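PDB 2Q9U: A-type flavoprotein, which probably scavenges oxygen, reducing it at a mu-oxo-diiron centre with electrons passed on from FMN. Local coordinates for residues 148-153 / 205-210; 82-87 / 168-173. All coordinates share one frame; numbering follows the deposited sequence.

Overall arrangement
Both contacts lie in the metallo-beta-lactamase-like part of the chain, and both reach the mu-oxo-diiron centre. Their segments alternate along the sequence, and their centres are about 13 Å apart. Contact 2 supplies H85, E87 and D171. Contact 1 adds H152, which completes the protein ligands of the second iron. At that iron H152 NE2 lies 3.0 Å from D171 OD2 and 3.3 Å from H85 NE2. Beside it W153 CB packs on H85 CE1 at 3.5 Å. Segment 148-153 therefore joins the two contacts, with the iron on one side chain and the flavin held by the second subunit close to the next.

Contact 1: 148-153 / 205-210; sequences VPLLHW and GLFSAQ. With FMN (flavin mononucleotide), chain F; FEO (mu-oxo-diiron), chain G.
F207 lies with one ring face under the backbone carbonyl of L150. L150 O stands 2.9 Å above the ring plane, offset toward the rim. The opposite face is covered by L206 CG, so the ring is held between the 148-153 loop and its own preceding residue. At another part of the ring, H152 CB packs on F207 CE2 at 3.7 Å. L151 slides past F207 in the opposite direction, with CD1 4.0 Å from F207 CB. Q210 runs alongside L150, and both side chains point the same way. Q210 CG lies 3.4 Å from P149 O.

The loop is tightly bent. V148 to L151 form a type II beta turn, and the peptide bond before H152 is cis. H152 has CG between the backbone N and the carbonyl carbon (chi1 65°). This turns the imidazole away from the 205-210 segment, and NE2 binds the second iron at 2.2 Å. The next side chain, W153, brings NE1 to 3.4 Å from C9 of the FMN. That flavin is hydrogen-bonded by the second subunit, and W352 of the second subunit meets W153 edge to face.

No hydrogen bond joins the two segments. L150 O is buried with no polar partner in the model. It packs against the aromatic face of F207, which does not replace a hydrogen bond. Between the two segments the hold is packing; further along the helix, K213 NZ is hydrogen-bonded to P149 O. Iron and flavin lie beside consecutive residues, which is consistent with short-range electron transfer across the subunit interface.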
loop_
_atom_site.group_PDB
_atom_site.type_symbol
_atom_site.label_atom_id
_atom_site.label_comp_id
_atom_site.label_asym_id
_atom_site.label_seq_id
_atom_site.Cartn_x
_atom_site.Cartn_y
_atom_site.Cartn_z
ATOM N N VAL A 148 -9.190 -35.424 9.158
ATOM C CA VAL A 148 -9.799 -34.851 7.952
ATOM C C VAL A 148 -8.647 -34.584 6.952
ATOM O O VAL A 148 -8.335 -33.445 6.663
ATOM C CB VAL A 148 -10.657 -33.577 8.274
ATOM C CG1 VAL A 148 -11.977 -33.929 9.084
ATOM C CG2 VAL A 148 -9.841 -32.541 9.038
ATOM N N PRO A 149 -7.989 -35.646 6.444
ATOM C CA PRO A 149 -6.815 -35.399 5.593
ATOM C C PRO A 149 -7.151 -34.569 4.358
ATOM O O PRO A 149 -8.192 -34.770 3.742
ATOM C CB PRO A 149 -6.366 -36.810 5.179
ATOM C CG PRO A 149 -7.559 -37.674 5.388
ATOM C CD PRO A 149 -8.233 -37.094 6.603
ATOM N N LEU A 150 -6.258 -33.627 4.053
ATOM C CA LEU A 150 -6.422 -32.619 3.008
ATOM C C LEU A 150 -7.645 -31.727 3.217
ATOM O O LEU A 150 -8.284 -31.291 2.259
ATOM C CB LEU A 150 -6.352 -33.205 1.583
ATOM C CG LEU A 150 -4.997 -33.771 1.136
ATOM C CD1 LEU A 150 -5.155 -34.378 -0.253
ATOM C CD2 LEU A 150 -3.858 -32.706 1.147
ATOM N N LEU A 151 -7.943 -31.430 4.486
ATOM C CA LEU A 151 -8.892 -30.376 4.834
ATOM C C LEU A 151 -8.280 -29.512 5.939
ATOM O O LEU A 151 -8.777 -29.518 7.070
ATOM C CB LEU A 151 -10.253 -30.971 5.289
ATOM C CG LEU A 151 -11.448 -30.007 5.356
ATOM C CD1 LEU A 151 -11.817 -29.570 3.940
ATOM C CD2 LEU A 151 -12.676 -30.678 6.061
ATOM N N HIS A 152 -7.209 -28.766 5.627
ATOM C CA HIS A 152 -6.633 -28.659 4.279
ATOM C C HIS A 152 -5.218 -29.281 4.146
ATOM O O HIS A 152 -4.628 -29.240 3.051
ATOM C CB HIS A 152 -6.586 -27.172 3.868
ATOM C CG HIS A 152 -5.664 -26.364 4.715
ATOM N ND1 HIS A 152 -4.440 -25.914 4.265
ATOM C CD2 HIS A 152 -5.758 -25.974 6.013
ATOM C CE1 HIS A 152 -3.831 -25.258 5.241
ATOM N NE2 HIS A 152 -4.609 -25.291 6.313
ATOM N N TRP A 153 -4.655 -29.816 5.242
ATOM C CA TRP A 153 -3.337 -30.488 5.171
ATOM C C TRP A 153 -3.509 -32.003 5.393
ATOM O O TRP A 153 -4.548 -32.420 5.942
ATOM C CB TRP A 153 -2.375 -29.886 6.207
ATOM C CG TRP A 153 -1.589 -28.703 5.711
ATOM C CD1 TRP A 153 -1.861 -27.917 4.608
ATOM C CD2 TRP A 153 -0.414 -28.147 6.314
ATOM N NE1 TRP A 153 -0.915 -26.932 4.488
ATOM C CE2 TRP A 153 -0.016 -27.045 5.518
ATOM C CE3 TRP A 153 0.354 -28.486 7.433
ATOM C CZ2 TRP A 153 1.111 -26.271 5.821
ATOM C CZ3 TRP A 153 1.489 -27.713 7.731
ATOM C CH2 TRP A 153 1.845 -26.626 6.930
ATOM N N GLY A 205 -10.914 -24.199 -1.100
ATOM C CA GLY A 205 -11.659 -24.214 -2.386
ATOM C C GLY A 205 -11.507 -25.518 -3.168
ATOM O O GLY A 205 -12.449 -25.974 -3.818
ATOM N N LEU A 206 -10.313 -26.108 -3.119
ATOM C CA LEU A 206 -10.012 -27.320 -3.887
ATOM C C LEU A 206 -10.340 -28.623 -3.123
ATOM O O LEU A 206 -10.097 -29.731 -3.649
ATOM C CB LEU A 206 -8.539 -27.347 -4.336
ATOM C CG LEU A 206 -7.394 -27.441 -3.314
ATOM C CD1 LEU A 206 -6.103 -27.764 -4.030
ATOM C CD2 LEU A 206 -7.184 -26.147 -2.496
ATOM N N PHE A 207 -10.909 -28.485 -1.924
ATOM C CA PHE A 207 -11.107 -29.642 -1.031
ATOM C C PHE A 207 -12.587 -30.007 -0.760
ATOM O O PHE A 207 -12.927 -30.521 0.324
ATOM C CB PHE A 207 -10.298 -29.455 0.262
ATOM C CG PHE A 207 -8.793 -29.321 0.033
ATOM C CD1 PHE A 207 -8.079 -30.329 -0.621
ATOM C CD2 PHE A 207 -8.101 -28.188 0.475
ATOM C CE1 PHE A 207 -6.724 -30.227 -0.836
ATOM C CE2 PHE A 207 -6.741 -28.088 0.286
ATOM C CZ PHE A 207 -6.048 -29.106 -0.381
ATOM N N SER A 208 -13.471 -29.780 -1.743
ATOM C CA SER A 208 -14.922 -30.072 -1.512
ATOM C C SER A 208 -15.176 -31.547 -1.203
ATOM O O SER A 208 -16.035 -31.871 -0.380
ATOM C CB SER A 208 -15.808 -29.625 -2.694
ATOM O OG SER A 208 -15.377 -30.238 -3.904
ATOM N N ALA A 209 -14.412 -32.438 -1.842
ATOM C CA ALA A 209 -14.592 -33.878 -1.627
ATOM C C ALA A 209 -14.234 -34.219 -0.173
ATOM O O ALA A 209 -14.959 -34.964 0.514
ATOM C CB ALA A 209 -13.738 -34.671 -2.596
ATOM N N GLN A 210 -13.152 -33.621 0.311
ATOM C CA GLN A 210 -12.709 -33.839 1.687
ATOM C C GLN A 210 -13.720 -33.249 2.672
ATOM O O GLN A 210 -13.980 -33.839 3.712
ATOM C CB GLN A 210 -11.298 -33.296 1.908
ATOM C CG GLN A 210 -10.182 -34.064 1.130
ATOM C CD GLN A 210 -10.016 -33.654 -0.340
ATOM O OE1 GLN A 210 -10.768 -32.826 -0.882
ATOM N NE2 GLN A 210 -9.002 -34.234 -0.990
HETATM N N1 FMN F . 2.073 -28.291 -0.288
HETATM C C2 FMN F . 1.904 -29.106 -1.368
HETATM O O2 FMN F . 2.733 -30.003 -1.594
HETATM N N3 FMN F . 0.798 -28.950 -2.181
HETATM C C4 FMN F . -0.133 -27.950 -1.949
HETATM O O4 FMN F . -1.014 -27.781 -2.790
HETATM C C4A FMN F . 0.042 -27.096 -0.844
HETATM N N5 FMN F . -0.871 -26.094 -0.533
HETATM C C5A FMN F . -0.649 -25.293 0.582
HETATM C C6 FMN F . -1.556 -24.278 0.908
HETATM C C7 FMN F . -1.347 -23.453 2.026
HETATM C C7M FMN F . -2.456 -22.521 2.439
HETATM C C8 FMN F . -0.229 -23.643 2.837
HETATM C C8M FMN F . 0.090 -22.713 3.982
HETATM C C9 FMN F . 0.674 -24.656 2.519
HETATM C C9A FMN F . 0.475 -25.483 1.398
HETATM N N10 FMN F . 1.388 -26.486 1.078
HETATM C C10 FMN F . 1.158 -27.297 -0.013
HETATM C "C1'" FMN F . 2.610 -26.740 1.910
HETATM C "C2'" FMN F . 3.709 -25.710 1.660
HETATM O "O2'" FMN F . 4.264 -25.815 0.351
HETATM C "C3'" FMN F . 4.717 -25.906 2.795
HETATM O "O3'" FMN F . 4.133 -25.362 3.969
HETATM C "C4'" FMN F . 6.060 -25.241 2.578
HETATM O "O4'" FMN F . 6.976 -25.704 3.562
HETATM C "C5'" FMN F . 5.967 -23.725 2.689
HETATM O "O5'" FMN F . 7.192 -23.155 2.261
HETATM P P FMN F . 7.638 -21.756 2.876
HETATM O O1P FMN F . 8.734 -21.238 1.962
HETATM O O2P FMN F . 6.433 -20.859 2.872
HETATM O O3P FMN F . 8.153 -21.910 4.297
HETATM FE FE1 FEO G . -4.949 -21.929 10.416
HETATM FE FE2 FEO G . -4.013 -24.428 8.220
HETATM O O FEO G . -3.712 -23.159 9.806
#

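Contact 2: 82-87 / 168-173. With FEO (mu-oxo-diiron), chain G.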
loop_
_atom_site.group_PDB
_atom_site.type_symbol
_atom_site.label_atom_id
_atom_site.label_comp_id
_atom_site.label_asym_id
_atom_site.label_seq_id
_atom_site.Cartn_x
_atom_site.Cartn_y
_atom_site.Cartn_z
ATOM N N VAL A 82 -3.368 -31.280 22.942
ATOM C CA VAL A 82 -3.898 -31.881 21.745
ATOM C C VAL A 82 -3.617 -30.965 20.557
ATOM O O VAL A 82 -4.020 -29.795 20.553
ATOM C CB VAL A 82 -5.419 -32.101 21.854
ATOM C CG1 VAL A 82 -6.004 -32.562 20.526
ATOM C CG2 VAL A 82 -5.785 -33.070 23.019
ATOM N N MET A 83 -2.991 -31.532 19.529
ATOM C CA MET A 83 -2.631 -30.806 18.306
ATOM C C MET A 83 -3.395 -31.343 17.104
ATOM O O MET A 83 -3.263 -32.500 16.753
ATOM C CB MET A 83 -1.101 -30.891 18.071
ATOM C CG MET A 83 -0.254 -30.178 19.148
ATOM S SD MET A 83 -0.602 -28.418 19.376
ATOM C CE MET A 83 -0.007 -27.728 17.831
ATOM N N ASN A 84 -4.227 -30.488 16.493
ATOM C CA ASN A 84 -5.114 -30.905 15.418
ATOM C C ASN A 84 -4.444 -30.774 14.068
ATOM O O ASN A 84 -4.949 -31.309 13.081
ATOM C CB ASN A 84 -6.364 -30.005 15.415
ATOM C CG ASN A 84 -7.307 -30.311 16.556
ATOM O OD1 ASN A 84 -7.653 -29.424 17.363
ATOM N ND2 ASN A 84 -7.731 -31.553 16.636
ATOM N N HIS A 85 -3.348 -30.008 14.010
ATOM C CA HIS A 85 -2.822 -29.479 12.721
ATOM C C HIS A 85 -1.413 -28.924 13.000
ATOM O O HIS A 85 -1.183 -28.342 14.054
ATOM C CB HIS A 85 -3.809 -28.399 12.254
ATOM C CG HIS A 85 -3.521 -27.763 10.923
ATOM N ND1 HIS A 85 -3.046 -28.444 9.825
ATOM C CD2 HIS A 85 -3.772 -26.501 10.498
ATOM C CE1 HIS A 85 -2.943 -27.611 8.798
ATOM N NE2 HIS A 85 -3.391 -26.427 9.176
ATOM N N ALA A 86 -0.466 -29.126 12.086
ATOM C CA ALA A 86 0.919 -28.779 12.362
ATOM C C ALA A 86 1.326 -27.421 11.771
ATOM O O ALA A 86 2.456 -26.969 11.977
ATOM C CB ALA A 86 1.853 -29.880 11.835
ATOM N N GLU A 87 0.417 -26.779 11.029
ATOM C CA GLU A 87 0.727 -25.477 10.429
ATOM C C GLU A 87 1.131 -24.454 11.500
ATOM O O GLU A 87 0.588 -24.461 12.628
ATOM C CB GLU A 87 -0.426 -24.962 9.540
ATOM C CG GLU A 87 0.035 -23.857 8.556
ATOM C CD GLU A 87 -1.082 -23.366 7.689
ATOM O OE1 GLU A 87 -2.040 -24.141 7.479
ATOM O OE2 GLU A 87 -1.013 -22.193 7.252
ATOM N N PHE A 168 -13.981 -29.417 18.284
ATOM C CA PHE A 168 -12.841 -28.487 18.128
ATOM C C PHE A 168 -12.378 -28.655 16.689
ATOM O O PHE A 168 -11.730 -29.659 16.337
ATOM C CB PHE A 168 -11.716 -28.848 19.106
ATOM C CG PHE A 168 -12.092 -28.677 20.555
ATOM C CD1 PHE A 168 -11.998 -27.426 21.173
ATOM C CD2 PHE A 168 -12.506 -29.768 21.312
ATOM C CE1 PHE A 168 -12.342 -27.256 22.525
ATOM C CE2 PHE A 168 -12.837 -29.616 22.652
ATOM C CZ PHE A 168 -12.760 -28.366 23.267
ATOM N N SER A 169 -12.763 -27.715 15.833
ATOM C CA SER A 169 -12.630 -27.958 14.394
ATOM C C SER A 169 -11.342 -27.406 13.784
ATOM O O SER A 169 -11.121 -27.548 12.596
ATOM C CB SER A 169 -13.844 -27.374 13.650
ATOM O OG SER A 169 -13.969 -25.993 13.957
ATOM N N ASN A 170 -10.533 -26.733 14.592
ATOM C CA ASN A 170 -9.262 -26.163 14.109
ATOM C C ASN A 170 -9.561 -25.193 12.928
ATOM O O ASN A 170 -10.420 -24.318 13.086
ATOM C CB ASN A 170 -8.270 -27.312 13.790
ATOM C CG ASN A 170 -6.875 -26.827 13.458
ATOM O OD1 ASN A 170 -6.446 -26.897 12.309
ATOM N ND2 ASN A 170 -6.167 -26.327 14.458
ATOM N N ASP A 171 -8.901 -25.332 11.780
ATOM C CA ASP A 171 -9.121 -24.441 10.645
ATOM C C ASP A 171 -10.573 -24.526 10.173
ATOM O O ASP A 171 -11.173 -23.527 9.695
ATOM C CB ASP A 171 -8.207 -24.799 9.466
ATOM C CG ASP A 171 -6.795 -24.185 9.569
ATOM O OD1 ASP A 171 -6.562 -23.152 10.261
ATOM O OD2 ASP A 171 -5.914 -24.760 8.908
ATOM N N GLY A 172 -11.158 -25.722 10.296
ATOM C CA GLY A 172 -12.569 -25.881 9.929
ATOM C C GLY A 172 -13.466 -24.870 10.615
ATOM O O GLY A 172 -13.315 -24.602 11.815
ATOM N N PHE A 173 -14.402 -24.312 9.847
ATOM C CA PHE A 173 -15.380 -23.328 10.338
ATOM C C PHE A 173 -14.744 -22.003 10.743
ATOM O O PHE A 173 -15.395 -21.159 11.353
ATOM C CB PHE A 173 -16.258 -23.873 11.482
ATOM C CG PHE A 173 -17.130 -25.018 11.059
ATOM C CD1 PHE A 173 -16.637 -26.334 11.099
ATOM C CD2 PHE A 173 -18.415 -24.782 10.592
ATOM C CE1 PHE A 173 -17.448 -27.409 10.671
ATOM C CE2 PHE A 173 -19.239 -25.841 10.165
ATOM C CZ PHE A 173 -18.741 -27.155 10.209
HETATM FE FE1 FEO G . -4.949 -21.929 10.416
HETATM FE FE2 FEO G . -4.013 -24.428 8.220
HETATM O O FEO G . -3.712 -23.159 9.806
#
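This is a metal-site contact in a metallo-beta-lactamase-like fold, between a loop and the last part of strand 166-170 with the turn that overlaps it. The loop follows strand 80-82 and starts the family's HxExDH metal motif. The strand belongs to the second sheet. Between CA 84-87 and CA 168-171 the two run 22° apart.

D171 bridges the irons through its carboxylate: OD1 binds the first and OD2 the second, each at 2.0 Å. H85 NE2 and E87 OE1 bind the second iron at 2.3 and 2.1 Å. The H85 ring crosses the D171 carboxylate almost at right angles, their planes 75° apart. E87 is extended beyond CG, with CG anti to the backbone N (chi1 -161°), and this carries OE1 to the iron.

Second-shell bonds set the ligands. H85 ND1 is hydrogen-bonded to D155; together with the iron on NE2, this should fix the ring's rotation. E87 OE2 bonds to Y267 of the second subunit. N170 OD1 takes a weak bond from D171 N at 3.0 Å, and it also touches H85 CB. N170 ND2 is bonded too, with D55 as the strongest polar partner of this side chain. Farther from the metals, N84 CB packs on N170 CB at 3.7 Å. S169 to G172 form a type II' beta turn, closed by a weak G172 N to S169 O bond; S169 OG adds a 2.6 Å hydrogen bond to G172 O.

F168 and N84 both pack on strand 52-54, S169 leans on strand 225-228, and A86 rests on helix 110-120.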